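Local atomic coordinates of MIP07328p (PDB entry 6FKK), a protein that probably acts as a chemorepellent axon guidance cue that binds semaphorin receptors; this chain is its extracellular sema and PSI part. Residues A390-V395 with P474-S479. Residues are numbered along the deposited sequence; the frame is centred on the assembly and turned at random.
Sequences AVHPQV and PLHHCS
His-392 ND1 and His-476 NE2 lie 3.1 Å apart in a moderately bent hydrogen bond (152°), a worked example of how two imidazoles, one from each segment, can bridge backbones that never touch. The nearest CA atoms, those of His-392 and Leu-475, are 9.0 Å apart. Each ring offers its edge, with the partner nitrogen close to its plane, yet the planes are turned by 51° and the centroids stay 5.3 Å apart, so the rings meet rim to rim without stacking. The CB of His-392 points toward 474-479, and CG anti to the backbone N (chi1 -176°) swings the ring to the carbonyl side, where Val-395 CG2 packs over the centre of one face, 3.5 Å above the plane. Leu-475, crossing His-392 at about a right angle, brings CD2 to 3.7 Å from His-392 ND1, oblique to the ring, adding an apolar flank. Through its other nitrogen, ND1, His-476 is hydrogen-bonded to Asp-492 OD2; the two bonds should hold the ring's rotation, and the carboxylate probably polarises it. Just downstream, Cys-478 forms a disulfide with Cys-495. Strand 386-396 is an edge strand of a four-stranded antiparallel blade, whereas 474-479 leaves strand 469-474 of another blade for helix 484-489. The histidine pair thus ties a blade of the seven-bladed sema propeller to the linker entering the cysteine-rich PSI domain, at the sema-PSI junction characteristic of semaphorins.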
loop_
_atom_site.group_PDB
_atom_site.type_symbol
_atom_site.label_atom_id
_atom_site.label_comp_id
_atom_site.label_asym_id
_atom_site.label_seq_id
_atom_site.Cartn_x
_atom_site.Cartn_y
_atom_site.Cartn_z
ATOM N N ALA A 390 -0.713 -2.599 -7.497
ATOM C CA ALA A 390 0.664 -2.771 -7.937
ATOM C C ALA A 390 0.821 -2.040 -9.262
ATOM O O ALA A 390 -0.137 -1.920 -10.029
ATOM C CB ALA A 390 1.039 -4.251 -8.083
ATOM N N VAL A 391 2.030 -1.545 -9.520
ATOM C CA VAL A 391 2.294 -0.692 -10.674
ATOM C C VAL A 391 3.535 -1.186 -11.404
ATOM O O VAL A 391 4.556 -1.487 -10.775
ATOM C CB VAL A 391 2.479 0.782 -10.261
ATOM C CG1 VAL A 391 2.784 1.641 -11.478
ATOM C CG2 VAL A 391 1.249 1.297 -9.542
ATOM N N HIS A 392 3.443 -1.266 -12.737
ATOM C CA HIS A 392 4.604 -1.401 -13.608
ATOM C C HIS A 392 4.869 -0.032 -14.219
ATOM O O HIS A 392 4.180 0.358 -15.175
ATOM C CB HIS A 392 4.364 -2.447 -14.701
ATOM C CG HIS A 392 5.554 -2.697 -15.579
ATOM N ND1 HIS A 392 5.524 -3.580 -16.638
ATOM C CD2 HIS A 392 6.808 -2.183 -15.555
ATOM C CE1 HIS A 392 6.707 -3.599 -17.227
ATOM N NE2 HIS A 392 7.503 -2.759 -16.590
ATOM N N PRO A 393 5.831 0.731 -13.715
ATOM C CA PRO A 393 5.945 2.134 -14.114
ATOM C C PRO A 393 6.691 2.332 -15.422
ATOM O O PRO A 393 7.619 1.594 -15.764
ATOM C CB PRO A 393 6.721 2.760 -12.950
ATOM C CG PRO A 393 7.569 1.648 -12.446
ATOM C CD PRO A 393 6.761 0.385 -12.626
ATOM N N GLN A 394 6.251 3.356 -16.157
ATOM C CA GLN A 394 6.969 3.887 -17.316
ATOM C C GLN A 394 7.193 2.821 -18.388
ATOM O O GLN A 394 8.311 2.608 -18.863
ATOM C CB GLN A 394 8.288 4.530 -16.888
ATOM C CG GLN A 394 8.115 5.745 -15.985
ATOM C CD GLN A 394 7.303 6.853 -16.638
ATOM O OE1 GLN A 394 7.818 7.620 -17.453
ATOM N NE2 GLN A 394 6.026 6.940 -16.282
ATOM N N VAL A 395 6.111 2.153 -18.775
ATOM C CA VAL A 395 6.155 1.232 -19.905
ATOM C C VAL A 395 6.129 2.053 -21.188
ATOM O O VAL A 395 5.209 2.846 -21.412
ATOM C CB VAL A 395 4.987 0.241 -19.854
ATOM C CG1 VAL A 395 5.008 -0.666 -21.072
ATOM C CG2 VAL A 395 5.051 -0.578 -18.576
ATOM N N PRO A 474 0.816 -14.280 -15.933
ATOM C CA PRO A 474 1.705 -13.421 -16.729
ATOM C C PRO A 474 1.431 -11.940 -16.497
ATOM O O PRO A 474 0.279 -11.498 -16.458
ATOM C CB PRO A 474 1.400 -13.835 -18.173
ATOM C CG PRO A 474 0.047 -14.457 -18.128
ATOM C CD PRO A 474 -0.002 -15.151 -16.792
ATOM N N LEU A 475 2.513 -11.173 -16.356
ATOM C CA LEU A 475 2.386 -9.730 -16.175
ATOM C C LEU A 475 1.819 -9.059 -17.420
ATOM O O LEU A 475 1.093 -8.064 -17.311
ATOM C CB LEU A 475 3.745 -9.127 -15.817
ATOM C CG LEU A 475 3.785 -7.651 -15.423
ATOM C CD1 LEU A 475 3.199 -7.446 -14.033
ATOM C CD2 LEU A 475 5.205 -7.119 -15.498
ATOM N N HIS A 476 2.136 -9.584 -18.601
ATOM C CA HIS A 476 1.616 -9.063 -19.856
ATOM C C HIS A 476 1.340 -10.234 -20.785
ATOM O O HIS A 476 2.195 -11.108 -20.955
ATOM C CB HIS A 476 2.599 -8.083 -20.503
ATOM C CG HIS A 476 2.854 -6.854 -19.686
ATOM N ND1 HIS A 476 1.984 -5.785 -19.660
ATOM C CD2 HIS A 476 3.882 -6.522 -18.870
ATOM C CE1 HIS A 476 2.466 -4.848 -18.862
ATOM N NE2 HIS A 476 3.617 -5.271 -18.370
ATOM N N HIS A 477 0.147 -10.247 -21.382
ATOM C CA HIS A 477 -0.317 -11.379 -22.173
ATOM C C HIS A 477 0.036 -11.259 -23.650
ATOM O O HIS A 477 -0.731 -11.734 -24.499
ATOM C CB HIS A 477 -1.830 -11.546 -22.010
ATOM C CG HIS A 477 -2.295 -11.508 -20.587
ATOM N ND1 HIS A 477 -2.297 -12.620 -19.774
ATOM C CD2 HIS A 477 -2.784 -10.493 -19.837
ATOM C CE1 HIS A 477 -2.762 -12.291 -18.583
ATOM N NE2 HIS A 477 -3.064 -11.006 -18.594
ATOM N N CYS A 478 1.168 -10.637 -23.988
ATOM C CA CYS A 478 1.533 -10.510 -25.396
ATOM C C CYS A 478 1.773 -11.879 -26.022
ATOM O O CYS A 478 1.236 -12.189 -27.090
ATOM C CB CYS A 478 2.777 -9.633 -25.560
ATOM S SG CYS A 478 2.799 -8.052 -24.674
ATOM N N SER A 479 2.574 -12.716 -25.361
ATOM C CA SER A 479 2.915 -14.023 -25.912
ATOM C C SER A 479 1.778 -15.027 -25.806
ATOM O O SER A 479 1.914 -16.143 -26.319
ATOM C CB SER A 479 4.156 -14.578 -25.210
ATOM O OG SER A 479 3.933 -14.717 -23.819
#